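Putative carboxynorspermidine decarboxylase protein (Sinorhizobium meliloti, PDB 3MT1) probably catalyses the pyridoxal-phosphate-dependent decarboxylation of carboxynorspermidine and carboxyspermidine, giving norspermidine and spermidine, and works as a homodimer. Local coordinates at residues B[19-24]-B[50-55]; B[78-83]-B[101-106]; B[260-265]-B[297-302]. All blocks are in the same frame, centred on the assembly; numbering follows the deposited sequence.

Overall arrangement
Interactions 1 and 2 both belong to the eight-stranded parallel barrel, while interaction 3 lies in the mixed-sheet domain, on the opposite side of the chain's centre from interaction 1. None shares an element with another. Interaction 1 is partly buried and almost wholly apolar: helix 11-28 rests on the turn that feeds strand 54-57. Interaction 2, about 30 Å away between centres, is buried and polar, with a glutamine and a water joining the loop after strand 73-77 to helix 101-107, next to the second subunit. Interaction 3 is buried too, but mixes an aspartate at a helix start with aliphatic-aromatic packing beside strand 300-306.

Interaction 1: residues B[19-24]-B[50-55]; sequences ERIAHV and DYMDGT
I21 and A22 of helix 11-28 rest on Y51 and M52, at the turn leading into strand 54-57 of the parallel (beta/alpha)8 barrel typical of class-II Orn/Lys/Arg decarboxylases. The nearest CA atoms are those of A22 and Y51, 5.3 Å apart, and no hydrogen bond crosses the contact, which is made by van der Waals packing. From CA, the CB of I21 points toward the turn, and there the side chain forks: CG2 lies anti to the backbone N and touches the carbonyl oxygen, Y51 O, at 3.7 Å, with M52 CG slightly farther off. The other branch leaves through CG1, which sits beside the backbone N (chi1 -70°), and extends to CD1, the tip, which meets the selenomethionine methyl, M52 CE, at 3.9 Å. M52 is straight as far as its selenium and bends at the last torsion (chi3 87°), carrying CE to its meeting with I21. T203 and S235 also touch I21, so this buried end of the contact continues into neighbouring loop and helix; the side chain of I21 is about 10 Å from that of E233, a predicted substrate-binding residue.

Farther out, the Y51 ring leans along the same helix, with T15 and M18 packing on it as well. A22 CB comes in at the ring edge, near its plane. E19 runs alongside the tyrosine, both side chains pointing the same way, and its carboxylate plane is turned 67° from the ring. The aliphatic part of E19 does the touching: its CG lies 4.0 Å from Y51 CE1.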
ATOM      1  N   GLU B  19      23.940 -18.736  -3.107  1.00 44.96           N
ATOM      2  CA  GLU B  19      24.744 -19.927  -3.339  1.00 46.63           C
ATOM      3  C   GLU B  19      23.894 -21.173  -3.512  1.00 47.08           C
ATOM      4  O   GLU B  19      24.299 -22.117  -4.206  1.00 48.49           O
ATOM      5  CB  GLU B  19      25.707 -20.163  -2.195  1.00 48.47           C
ATOM      6  CG  GLU B  19      26.692 -19.058  -1.975  1.00 48.93           C
ATOM      7  CD  GLU B  19      27.439 -19.207  -0.657  1.00 52.73           C
ATOM      8  OE1 GLU B  19      26.871 -19.714   0.348  1.00 55.33           O
ATOM      9  OE2 GLU B  19      28.616 -18.808  -0.619  1.00 56.03           O
ATOM     10  N   ARG B  20      22.725 -21.198  -2.890  1.00 46.08           N
ATOM     11  CA  ARG B  20      21.899 -22.404  -2.969  1.00 46.38           C
ATOM     12  C   ARG B  20      21.190 -22.433  -4.317  1.00 45.36           C
ATOM     13  O   ARG B  20      21.057 -23.480  -4.945  1.00 46.22           O
ATOM     14  CB  ARG B  20      20.930 -22.475  -1.800  1.00 46.10           C
ATOM     15  CG  ARG B  20      21.636 -22.373  -0.467  1.00 46.74           C
ATOM     16  CD  ARG B  20      20.659 -22.393   0.685  1.00 47.79           C
ATOM     17  NE  ARG B  20      21.324 -22.829   1.897  1.00 52.46           N
ATOM     18  CZ  ARG B  20      20.712 -23.113   3.037  1.00 54.78           C
ATOM     19  NH1 ARG B  20      19.395 -22.983   3.146  1.00 56.68           N
ATOM     20  NH2 ARG B  20      21.426 -23.506   4.073  1.00 55.68           N
ATOM     21  N   ILE B  21      20.776 -21.252  -4.764  1.00 43.79           N
ATOM     22  CA  ILE B  21      20.322 -21.041  -6.136  1.00 43.11           C
ATOM     23  C   ILE B  21      21.342 -21.523  -7.214  1.00 43.47           C
ATOM     24  O   ILE B  21      21.023 -22.394  -8.024  1.00 43.95           O
ATOM     25  CB  ILE B  21      19.881 -19.555  -6.342  1.00 41.83           C
ATOM     26  CG1 ILE B  21      18.583 -19.324  -5.554  1.00 40.73           C
ATOM     27  CG2 ILE B  21      19.713 -19.236  -7.826  1.00 41.87           C
ATOM     28  CD1 ILE B  21      17.908 -18.002  -5.736  1.00 39.27           C
ATOM     29  N   ALA B  22      22.551 -20.974  -7.201  1.00 43.32           N
ATOM     30  CA  ALA B  22      23.638 -21.429  -8.076  1.00 44.23           C
ATOM     31  C   ALA B  22      23.786 -22.991  -8.086  1.00 45.70           C
ATOM     32  O   ALA B  22      23.817 -23.642  -9.151  1.00 45.52           O
ATOM     33  CB  ALA B  22      24.924 -20.770  -7.651  1.00 44.46           C
ATOM     34  N   HIS B  23      23.859 -23.577  -6.892  1.00 46.40           N
ATOM     35  CA  HIS B  23      23.930 -25.028  -6.725  1.00 47.92           C
ATOM     36  C   HIS B  23      22.819 -25.706  -7.551  1.00 46.72           C
ATOM     37  O   HIS B  23      23.089 -26.582  -8.353  1.00 47.06           O
ATOM     38  CB  HIS B  23      23.820 -25.352  -5.233  1.00 49.47           C
ATOM     39  CG  HIS B  23      23.877 -26.805  -4.915  1.00 52.80           C
ATOM     40  ND1 HIS B  23      25.048 -27.444  -4.570  1.00 57.12           N
ATOM     41  CD2 HIS B  23      22.904 -27.745  -4.867  1.00 54.02           C
ATOM     42  CE1 HIS B  23      24.794 -28.720  -4.333  1.00 58.84           C
ATOM     43  NE2 HIS B  23      23.501 -28.928  -4.507  1.00 57.12           N
ATOM     44  N   VAL B  24      21.580 -25.247  -7.401  1.00 44.62           N
ATOM     45  CA  VAL B  24      20.482 -25.773  -8.196  1.00 43.65           C
ATOM     46  C   VAL B  24      20.727 -25.586  -9.698  1.00 43.57           C
ATOM     47  O   VAL B  24      20.562 -26.528 -10.463  1.00 44.35           O
ATOM     48  CB  VAL B  24      19.143 -25.114  -7.821  1.00 42.69           C
ATOM     49  CG1 VAL B  24      18.081 -25.379  -8.904  1.00 40.86           C
ATOM     50  CG2 VAL B  24      18.685 -25.569  -6.432  1.00 41.38           C
ATOM     51  N   ASP B  50      25.769 -12.540 -10.259  1.00 43.81           N
ATOM     52  CA  ASP B  50      26.661 -13.641 -10.598  1.00 45.06           C
ATOM     53  C   ASP B  50      26.137 -15.019 -10.207  1.00 44.04           C
ATOM     54  O   ASP B  50      26.760 -16.022 -10.542  1.00 44.64           O
ATOM     55  CB  ASP B  50      28.055 -13.413 -10.028  1.00 47.48           C
ATOM     56  CG  ASP B  50      28.707 -12.151 -10.574  1.00 50.02           C
ATOM     57  OD1 ASP B  50      28.596 -11.889 -11.802  1.00 51.80           O
ATOM     58  OD2 ASP B  50      29.327 -11.422  -9.773  1.00 50.96           O
ATOM     59  N   TYR B  51      24.990 -15.067  -9.527  1.00 41.71           N
ATOM     60  CA  TYR B  51      24.431 -16.323  -9.063  1.00 40.55           C
ATOM     61  C   TYR B  51      23.141 -16.666  -9.761  1.00 38.91           C
ATOM     62  O   TYR B  51      22.614 -17.775  -9.595  1.00 38.95           O
ATOM     63  CB  TYR B  51      24.193 -16.318  -7.549  1.00 40.83           C
ATOM     64  CG  TYR B  51      25.403 -16.052  -6.647  1.00 42.37           C
ATOM     65  CD1 TYR B  51      26.147 -17.112  -6.104  1.00 41.73           C
ATOM     66  CD2 TYR B  51      25.778 -14.737  -6.309  1.00 41.78           C
ATOM     67  CE1 TYR B  51      27.226 -16.870  -5.235  1.00 43.14           C
ATOM     68  CE2 TYR B  51      26.862 -14.480  -5.465  1.00 42.68           C
ATOM     69  CZ  TYR B  51      27.580 -15.555  -4.916  1.00 45.10           C
ATOM     70  OH  TYR B  51      28.661 -15.316  -4.072  1.00 46.66           O
HETATM   71  N   MSE B  52      22.625 -15.722 -10.530  1.00 37.58           N
HETATM   72  CA  MSE B  52      21.359 -15.903 -11.217  1.00 36.76           C
HETATM   73  C   MSE B  52      21.445 -15.625 -12.705  1.00 37.59           C
HETATM   74  O   MSE B  52      22.513 -15.274 -13.221  1.00 39.60           O
HETATM   75  CB  MSE B  52      20.279 -15.060 -10.564  1.00 35.40           C
HETATM   76  CG  MSE B  52      20.111 -15.395  -9.084  1.00 34.58           C
HETATM   77 SE   MSE B  52      18.631 -14.401  -8.287  0.75 32.87          SE
HETATM   78  CE  MSE B  52      17.228 -15.591  -8.709  1.00 26.43           C
ATOM     79  N   ASP B  53      20.332 -15.795 -13.412  1.00 37.41           N
ATOM     80  CA  ASP B  53      20.351 -15.749 -14.886  1.00 38.12           C
ATOM     81  C   ASP B  53      19.569 -14.571 -15.477  1.00 37.52           C
ATOM     82  O   ASP B  53      19.518 -14.441 -16.705  1.00 39.37           O
ATOM     83  CB  ASP B  53      19.840 -17.074 -15.478  1.00 37.80           C
ATOM     84  CG  ASP B  53      20.747 -18.250 -15.141  1.00 41.16           C
ATOM     85  OD1 ASP B  53      21.792 -18.407 -15.828  1.00 45.02           O
ATOM     86  OD2 ASP B  53      20.422 -19.022 -14.194  1.00 43.60           O
ATOM     87  N   GLY B  54      18.983 -13.729 -14.623  1.00 35.73           N
ATOM     88  CA  GLY B  54      18.095 -12.667 -15.057  1.00 35.06           C
ATOM     89  C   GLY B  54      16.910 -12.371 -14.132  1.00 34.40           C
ATOM     90  O   GLY B  54      16.892 -12.735 -12.946  1.00 35.08           O
ATOM     91  N   THR B  55      15.903 -11.727 -14.687  1.00 33.40           N
ATOM     92  CA  THR B  55      14.771 -11.236 -13.922  1.00 33.05           C
ATOM     93  C   THR B  55      13.552 -11.582 -14.717  1.00 33.03           C
ATOM     94  O   THR B  55      13.641 -11.773 -15.909  1.00 33.91           O
ATOM     95  CB  THR B  55      14.811  -9.646 -13.806  1.00 33.59           C
ATOM     96  OG1 THR B  55      14.746  -9.031 -15.116  1.00 32.70           O
ATOM     97  CG2 THR B  55      16.102  -9.178 -13.101  1.00 31.87           C
TER

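Interaction 2: residues B[78-83]-B[101-106]; sequences SVAYGD and ISQLER
A80 faces Q103 with 7.2 Å between their CA atoms, and D83 faces R106 at 9.4 Å, so the irregular 78-83 strip runs past the helical turn 101-106 with room for side chains between. Q103 reaches across to the strip. Its chain bends at chi2 (-89°), which brings OE1 up to the backbone there, where Y81 N donates to it at 3.0 Å in a nearly straight bond, 174° at the hydrogen. The donor sits somewhat tilted from the carbonyl plane. A water gives OE1 a second bond and also donates to S78 O, 2.8 Å away. Both segments follow neighbouring strands of the (beta/alpha)8 barrel, 73-77 and 95-98, so Q103 ties together two adjacent loop-helix connections at the C-terminal ends of the strands. An alanine here takes away the oxygen shared by Y81 N and the water, and would probably leave that amide without its mate and the strip less firmly tied to the helix.

The Y81 ring presents its edge to the same oxygen, CD1 lying 3.3 Å from Q103 OE1, while S78 CB covers one ring face and Y81 OH is hydrogen-bonded to I97 O. Q103 NE2 lies above one face of the R106 guanidinium, offset toward its rim. The salt bridge from R106 NH2 to D83 OD2 is long, 3.9 Å; the same NH2 hydrogen-bonds to L247 O of the second subunit, whose K293 also donates to A80 O.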
ATOM      1  N   SER B  78       2.654 -10.163 -18.646  1.00 41.74           N
ATOM      2  CA  SER B  78       1.586  -9.285 -18.219  1.00 43.14           C
ATOM      3  C   SER B  78       0.283  -9.997 -18.385  1.00 43.66           C
ATOM      4  O   SER B  78       0.165 -10.864 -19.235  1.00 44.77           O
ATOM      5  CB  SER B  78       1.547  -7.965 -19.003  1.00 43.84           C
ATOM      6  OG  SER B  78       0.434  -7.164 -18.579  1.00 47.14           O
ATOM      7  N   VAL B  79      -0.687  -9.616 -17.566  1.00 43.49           N
ATOM      8  CA  VAL B  79      -2.053 -10.071 -17.712  1.00 44.60           C
ATOM      9  C   VAL B  79      -2.658  -9.400 -18.943  1.00 45.24           C
ATOM     10  O   VAL B  79      -3.339 -10.052 -19.721  1.00 46.23           O
ATOM     11  CB  VAL B  79      -2.857  -9.786 -16.433  1.00 44.94           C
ATOM     12  CG1 VAL B  79      -4.266 -10.126 -16.614  1.00 48.40           C
ATOM     13  CG2 VAL B  79      -2.313 -10.615 -15.299  1.00 44.66           C
ATOM     14  N   ALA B  80      -2.349  -8.126 -19.161  1.00 44.93           N
ATOM     15  CA  ALA B  80      -2.845  -7.403 -20.339  1.00 46.39           C
ATOM     16  C   ALA B  80      -1.862  -6.333 -20.820  1.00 46.04           C
ATOM     17  O   ALA B  80      -1.680  -5.325 -20.110  1.00 46.35           O
ATOM     18  CB  ALA B  80      -4.179  -6.759 -20.012  1.00 47.04           C
ATOM     19  N   TYR B  81      -1.231  -6.507 -21.990  1.00 45.33           N
ATOM     20  CA  TYR B  81      -0.290  -5.457 -22.456  1.00 44.55           C
ATOM     21  C   TYR B  81      -1.020  -4.243 -22.975  1.00 45.62           C
ATOM     22  O   TYR B  81      -2.077  -4.364 -23.549  1.00 47.27           O
ATOM     23  CB  TYR B  81       0.703  -5.938 -23.517  1.00 44.02           C
ATOM     24  CG  TYR B  81       1.683  -6.901 -22.978  1.00 42.97           C
ATOM     25  CD1 TYR B  81       1.460  -8.281 -23.098  1.00 43.53           C
ATOM     26  CD2 TYR B  81       2.824  -6.458 -22.298  1.00 42.00           C
ATOM     27  CE1 TYR B  81       2.361  -9.195 -22.560  1.00 43.54           C
ATOM     28  CE2 TYR B  81       3.734  -7.367 -21.766  1.00 40.29           C
ATOM     29  CZ  TYR B  81       3.495  -8.729 -21.893  1.00 41.06           C
ATOM     30  OH  TYR B  81       4.364  -9.644 -21.352  1.00 41.70           O
ATOM     31  N   GLY B  82      -0.438  -3.073 -22.754  1.00 45.68           N
ATOM     32  CA  GLY B  82      -0.923  -1.846 -23.324  1.00 47.19           C
ATOM     33  C   GLY B  82      -0.191  -1.657 -24.629  1.00 49.04           C
ATOM     34  O   GLY B  82       1.021  -1.951 -24.722  1.00 48.01           O
ATOM     35  N   ASP B  83      -0.940  -1.186 -25.635  1.00 51.28           N
ATOM     36  CA  ASP B  83      -0.444  -0.882 -26.977  1.00 52.96           C
ATOM     37  C   ASP B  83       0.591   0.253 -26.970  1.00 52.61           C
ATOM     38  O   ASP B  83       1.594   0.214 -27.704  1.00 52.80           O
ATOM     39  CB  ASP B  83      -1.614  -0.517 -27.897  1.00 55.60           C
ATOM     40  CG  ASP B  83      -2.882  -1.329 -27.603  1.00 60.04           C
ATOM     41  OD1 ASP B  83      -3.418  -1.958 -28.566  1.00 62.18           O
ATOM     42  OD2 ASP B  83      -3.342  -1.331 -26.406  1.00 64.32           O
ATOM     43  N   ILE B 101      -4.417 -16.471 -25.811  1.00 54.92           N
ATOM     44  CA  ILE B 101      -4.239 -16.580 -27.259  1.00 55.89           C
ATOM     45  C   ILE B 101      -4.462 -15.223 -27.909  1.00 56.19           C
ATOM     46  O   ILE B 101      -3.648 -14.757 -28.708  1.00 55.61           O
ATOM     47  CB  ILE B 101      -5.169 -17.668 -27.850  1.00 58.61           C
ATOM     48  CG1 ILE B 101      -4.473 -19.022 -27.749  1.00 59.67           C
ATOM     49  CG2 ILE B 101      -5.532 -17.374 -29.322  1.00 59.09           C
ATOM     50  CD1 ILE B 101      -5.385 -20.182 -27.353  1.00 63.92           C
ATOM     51  N   SER B 102      -5.559 -14.590 -27.519  1.00 57.04           N
ATOM     52  CA  SER B 102      -5.928 -13.287 -28.015  1.00 57.99           C
ATOM     53  C   SER B 102      -4.826 -12.218 -27.826  1.00 56.22           C
ATOM     54  O   SER B 102      -4.539 -11.457 -28.754  1.00 56.44           O
ATOM     55  CB  SER B 102      -7.235 -12.869 -27.346  1.00 59.20           C
ATOM     56  OG  SER B 102      -7.672 -11.631 -27.856  1.00 61.09           O
ATOM     57  N   GLN B 103      -4.213 -12.167 -26.639  1.00 54.55           N
ATOM     58  CA  GLN B 103      -3.062 -11.279 -26.399  1.00 53.08           C
ATOM     59  C   GLN B 103      -1.931 -11.608 -27.359  1.00 53.08           C
ATOM     60  O   GLN B 103      -1.277 -10.709 -27.918  1.00 53.38           O
ATOM     61  CB  GLN B 103      -2.539 -11.407 -24.964  1.00 51.42           C
ATOM     62  CG  GLN B 103      -3.353 -10.675 -23.916  1.00 50.62           C
ATOM     63  CD  GLN B 103      -2.886  -9.274 -23.739  1.00 48.54           C
ATOM     64  OE1 GLN B 103      -1.721  -9.043 -23.420  1.00 48.41           O
ATOM     65  NE2 GLN B 103      -3.787  -8.312 -23.940  1.00 48.21           N
ATOM     66  N   LEU B 104      -1.700 -12.899 -27.556  1.00 52.84           N
ATOM     67  CA  LEU B 104      -0.634 -13.323 -28.456  1.00 52.75           C
ATOM     68  C   LEU B 104      -0.928 -12.941 -29.900  1.00 54.84           C
ATOM     69  O   LEU B 104      -0.072 -12.390 -30.582  1.00 54.49           O
ATOM     70  CB  LEU B 104      -0.379 -14.821 -28.310  1.00 52.26           C
ATOM     71  CG  LEU B 104       0.343 -15.562 -29.412  1.00 50.51           C
ATOM     72  CD1 LEU B 104       1.790 -15.188 -29.439  1.00 46.79           C
ATOM     73  CD2 LEU B 104       0.150 -17.047 -29.161  1.00 47.77           C
ATOM     74  N   GLU B 105      -2.151 -13.220 -30.349  1.00 57.55           N
ATOM     75  CA  GLU B 105      -2.580 -12.842 -31.689  1.00 59.46           C
ATOM     76  C   GLU B 105      -2.444 -11.341 -31.845  1.00 59.30           C
ATOM     77  O   GLU B 105      -1.962 -10.853 -32.856  1.00 59.85           O
ATOM     78  CB  GLU B 105      -4.012 -13.272 -31.924  1.00 61.43           C
ATOM     79  CG  GLU B 105      -4.161 -14.725 -32.365  1.00 64.16           C
ATOM     80  CD  GLU B 105      -5.630 -15.157 -32.470  1.00 68.99           C
ATOM     81  OE1 GLU B 105      -6.461 -14.608 -31.698  1.00 71.20           O
ATOM     82  OE2 GLU B 105      -5.961 -16.040 -33.308  1.00 69.56           O
ATOM     83  N   ARG B 106      -2.810 -10.608 -30.798  1.00 58.98           N
ATOM     84  CA  ARG B 106      -2.805  -9.159 -30.861  1.00 59.05           C
ATOM     85  C   ARG B 106      -1.411  -8.576 -31.003  1.00 57.78           C
ATOM     86  O   ARG B 106      -1.216  -7.577 -31.687  1.00 58.41           O
ATOM     87  CB  ARG B 106      -3.469  -8.581 -29.635  1.00 58.41           C
ATOM     88  CG  ARG B 106      -4.103  -7.265 -29.922  1.00 61.88           C
ATOM     89  CD  ARG B 106      -5.180  -6.965 -28.933  1.00 67.07           C
ATOM     90  NE  ARG B 106      -4.697  -6.020 -27.931  1.00 70.15           N
ATOM     91  CZ  ARG B 106      -5.306  -5.785 -26.772  1.00 71.74           C
ATOM     92  NH1 ARG B 106      -6.411  -6.449 -26.465  1.00 72.83           N
ATOM     93  NH2 ARG B 106      -4.799  -4.902 -25.907  1.00 73.10           N
TER
HETATM   94  O   HOH W   1      -0.398 -10.961 -21.926  1.00 39.32           O

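Interaction 3: residues B[260-265]-B[297-302]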
ATOM      1  N   ASP B 260       7.826   2.574  15.768  1.00 32.25           N
ATOM      2  CA  ASP B 260       7.916   3.688  14.855  1.00 33.48           C
ATOM      3  C   ASP B 260       7.739   3.253  13.392  1.00 33.09           C
ATOM      4  O   ASP B 260       8.503   3.635  12.527  1.00 34.47           O
ATOM      5  CB  ASP B 260       9.182   4.499  15.091  1.00 33.71           C
ATOM      6  CG  ASP B 260      10.478   3.701  14.853  1.00 36.39           C
ATOM      7  OD1 ASP B 260      10.449   2.452  14.650  1.00 34.53           O
ATOM      8  OD2 ASP B 260      11.556   4.365  14.882  1.00 39.81           O
ATOM      9  N   SER B 261       6.698   2.489  13.130  1.00 32.58           N
ATOM     10  CA  SER B 261       6.461   1.946  11.823  1.00 32.68           C
ATOM     11  C   SER B 261       4.974   1.651  11.735  1.00 33.77           C
ATOM     12  O   SER B 261       4.248   1.867  12.709  1.00 35.60           O
ATOM     13  CB  SER B 261       7.260   0.651  11.674  1.00 32.78           C
ATOM     14  OG  SER B 261       7.117   0.054  10.400  1.00 30.03           O
ATOM     15  N   SER B 262       4.525   1.131  10.592  1.00 33.88           N
ATOM     16  CA  SER B 262       3.117   0.811  10.347  1.00 34.21           C
ATOM     17  C   SER B 262       3.001  -0.352   9.352  1.00 34.18           C
ATOM     18  O   SER B 262       3.614  -0.320   8.278  1.00 33.77           O
ATOM     19  CB  SER B 262       2.442   2.051   9.780  1.00 34.60           C
ATOM     20  OG  SER B 262       1.092   1.836   9.463  1.00 37.66           O
ATOM     21  N   ILE B 263       2.230  -1.388   9.698  1.00 34.45           N
ATOM     22  CA  ILE B 263       2.052  -2.483   8.750  1.00 34.34           C
ATOM     23  C   ILE B 263       1.397  -2.031   7.452  1.00 34.51           C
ATOM     24  O   ILE B 263       1.687  -2.599   6.400  1.00 34.89           O
ATOM     25  CB  ILE B 263       1.320  -3.743   9.314  1.00 35.48           C
ATOM     26  CG1 ILE B 263      -0.108  -3.428   9.779  1.00 35.45           C
ATOM     27  CG2 ILE B 263       2.111  -4.370  10.427  1.00 35.95           C
ATOM     28  CD1 ILE B 263      -0.980  -4.636   9.788  1.00 32.57           C
ATOM     29  N   GLU B 264       0.556  -0.997   7.502  1.00 33.95           N
ATOM     30  CA  GLU B 264      -0.078  -0.556   6.277  1.00 34.31           C
ATOM     31  C   GLU B 264       0.938   0.060   5.322  1.00 33.42           C
ATOM     32  O   GLU B 264       0.875  -0.151   4.101  1.00 33.40           O
ATOM     33  CB  GLU B 264      -1.269   0.402   6.507  1.00 35.07           C
ATOM     34  CG  GLU B 264      -1.963   0.703   5.182  1.00 36.77           C
ATOM     35  CD  GLU B 264      -3.313   1.360   5.319  1.00 40.39           C
ATOM     36  OE1 GLU B 264      -3.897   1.288   6.409  1.00 46.89           O
ATOM     37  OE2 GLU B 264      -3.785   1.979   4.349  1.00 39.23           O
ATOM     38  N   ALA B 265       1.888   0.794   5.886  1.00 33.03           N
ATOM     39  CA  ALA B 265       2.815   1.555   5.069  1.00 33.36           C
ATOM     40  C   ALA B 265       4.038   0.747   4.706  1.00 33.43           C
ATOM     41  O   ALA B 265       4.689   1.041   3.708  1.00 35.22           O
ATOM     42  CB  ALA B 265       3.228   2.818   5.788  1.00 32.65           C
ATOM     43  N   ALA B 297      -7.351   0.715  13.192  1.00 60.10           N
ATOM     44  CA  ALA B 297      -7.580  -0.262  14.261  1.00 60.80           C
ATOM     45  C   ALA B 297      -6.698  -1.493  14.082  1.00 58.78           C
ATOM     46  O   ALA B 297      -6.015  -1.929  15.016  1.00 59.28           O
ATOM     47  CB  ALA B 297      -9.057  -0.651  14.324  1.00 63.13           C
ATOM     48  N   GLY B 298      -6.687  -2.040  12.877  1.00 56.95           N
ATOM     49  CA  GLY B 298      -5.904  -3.245  12.619  1.00 54.82           C
ATOM     50  C   GLY B 298      -4.421  -3.070  12.311  1.00 51.56           C
ATOM     51  O   GLY B 298      -3.810  -3.976  11.735  1.00 51.28           O
ATOM     52  N   ASP B 299      -3.836  -1.927  12.692  1.00 49.53           N
ATOM     53  CA  ASP B 299      -2.395  -1.664  12.506  1.00 46.17           C
ATOM     54  C   ASP B 299      -1.603  -2.307  13.631  1.00 44.76           C
ATOM     55  O   ASP B 299      -1.065  -1.619  14.512  1.00 44.00           O
ATOM     56  CB  ASP B 299      -2.104  -0.172  12.504  1.00 46.50           C
ATOM     57  CG  ASP B 299      -0.702   0.152  12.023  1.00 46.74           C
ATOM     58  OD1 ASP B 299       0.163  -0.736  12.008  1.00 46.90           O
ATOM     59  OD2 ASP B 299      -0.454   1.309  11.635  1.00 49.13           O
ATOM     60  N   VAL B 300      -1.542  -3.631  13.574  1.00 43.06           N
ATOM     61  CA  VAL B 300      -0.935  -4.440  14.605  1.00 42.51           C
ATOM     62  C   VAL B 300       0.025  -5.465  13.951  1.00 40.97           C
ATOM     63  O   VAL B 300      -0.349  -6.203  12.999  1.00 40.21           O
ATOM     64  CB  VAL B 300      -2.014  -5.156  15.435  1.00 44.82           C
ATOM     65  CG1 VAL B 300      -3.183  -4.182  15.841  1.00 44.49           C
ATOM     66  CG2 VAL B 300      -2.557  -6.332  14.663  1.00 46.46           C
ATOM     67  N   PHE B 301       1.263  -5.486  14.439  1.00 38.42           N
ATOM     68  CA  PHE B 301       2.261  -6.390  13.913  1.00 37.25           C
ATOM     69  C   PHE B 301       2.066  -7.827  14.345  1.00 39.20           C
ATOM     70  O   PHE B 301       2.329  -8.719  13.537  1.00 38.62           O
ATOM     71  CB  PHE B 301       3.662  -5.946  14.297  1.00 36.04           C
ATOM     72  CG  PHE B 301       4.131  -4.806  13.520  1.00 34.35           C
ATOM     73  CD1 PHE B 301       3.813  -3.484  13.930  1.00 33.29           C
ATOM     74  CD2 PHE B 301       4.863  -5.008  12.349  1.00 32.27           C
ATOM     75  CE1 PHE B 301       4.210  -2.389  13.189  1.00 30.95           C
ATOM     76  CE2 PHE B 301       5.307  -3.893  11.597  1.00 33.43           C
ATOM     77  CZ  PHE B 301       4.993  -2.589  12.019  1.00 33.33           C
ATOM     78  N   GLY B 302       1.659  -8.018  15.615  1.00 40.78           N
ATOM     79  CA  GLY B 302       1.479  -9.326  16.265  1.00 43.68           C
ATOM     80  C   GLY B 302       1.518  -9.334  17.805  1.00 45.58           C
ATOM     81  O   GLY B 302       1.932  -8.360  18.433  1.00 44.76           O
TER
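I263 holds CG1 between its backbone N and carbonyl carbon (chi1 61°), a more hindered position that leaves CG2 on the side of the F301 ring. F301 has its own CG beside the backbone N, which turns the ring back over the isoleucine. The methyl then sits almost squarely above the ring: CG2 of I263 is 3.5 Å from the F301 ring centroid and only 15° off the normal, a CH-pi contact over the face. S261 takes a different approach, its OG coming to the ring edge, 3.8 Å from F301 CZ; that hydroxyl is hydrogen-bonded to H266. F301 is in turn stacked with F318.

The other branch of I263 travels past D299. Its CD1 ends against two backbone carbonyls, 3.5 Å from G298 O and 3.6 Å from V300 O, which bracket the aspartate. D299 lies at the centre of an inverse gamma turn and carries its carboxylate to the start of helix 263-266. There I263 N donates to D299 OD1 at 3.2 Å, with 151° at the hydrogen; it reaches the oxygen from the syn side and well out of the carboxylate plane. S262, at the N-cap position, places its OG 2.7 Å from D299 OD2, a bond to be read with caution because the placement of that oxygen is less certain. A negative group facing the first amide of a helix would be expected to suit the helix dipole.

L270 and L271 of helix 268-273 pack on I263, whose side chain is about 9 Å from that of D269, a predicted substrate-binding residue. The contact thus joins the short helix after strand 255-259 to the start of strand 300-306, within the C-terminal sheet domain that accompanies the barrel in this decarboxylase family.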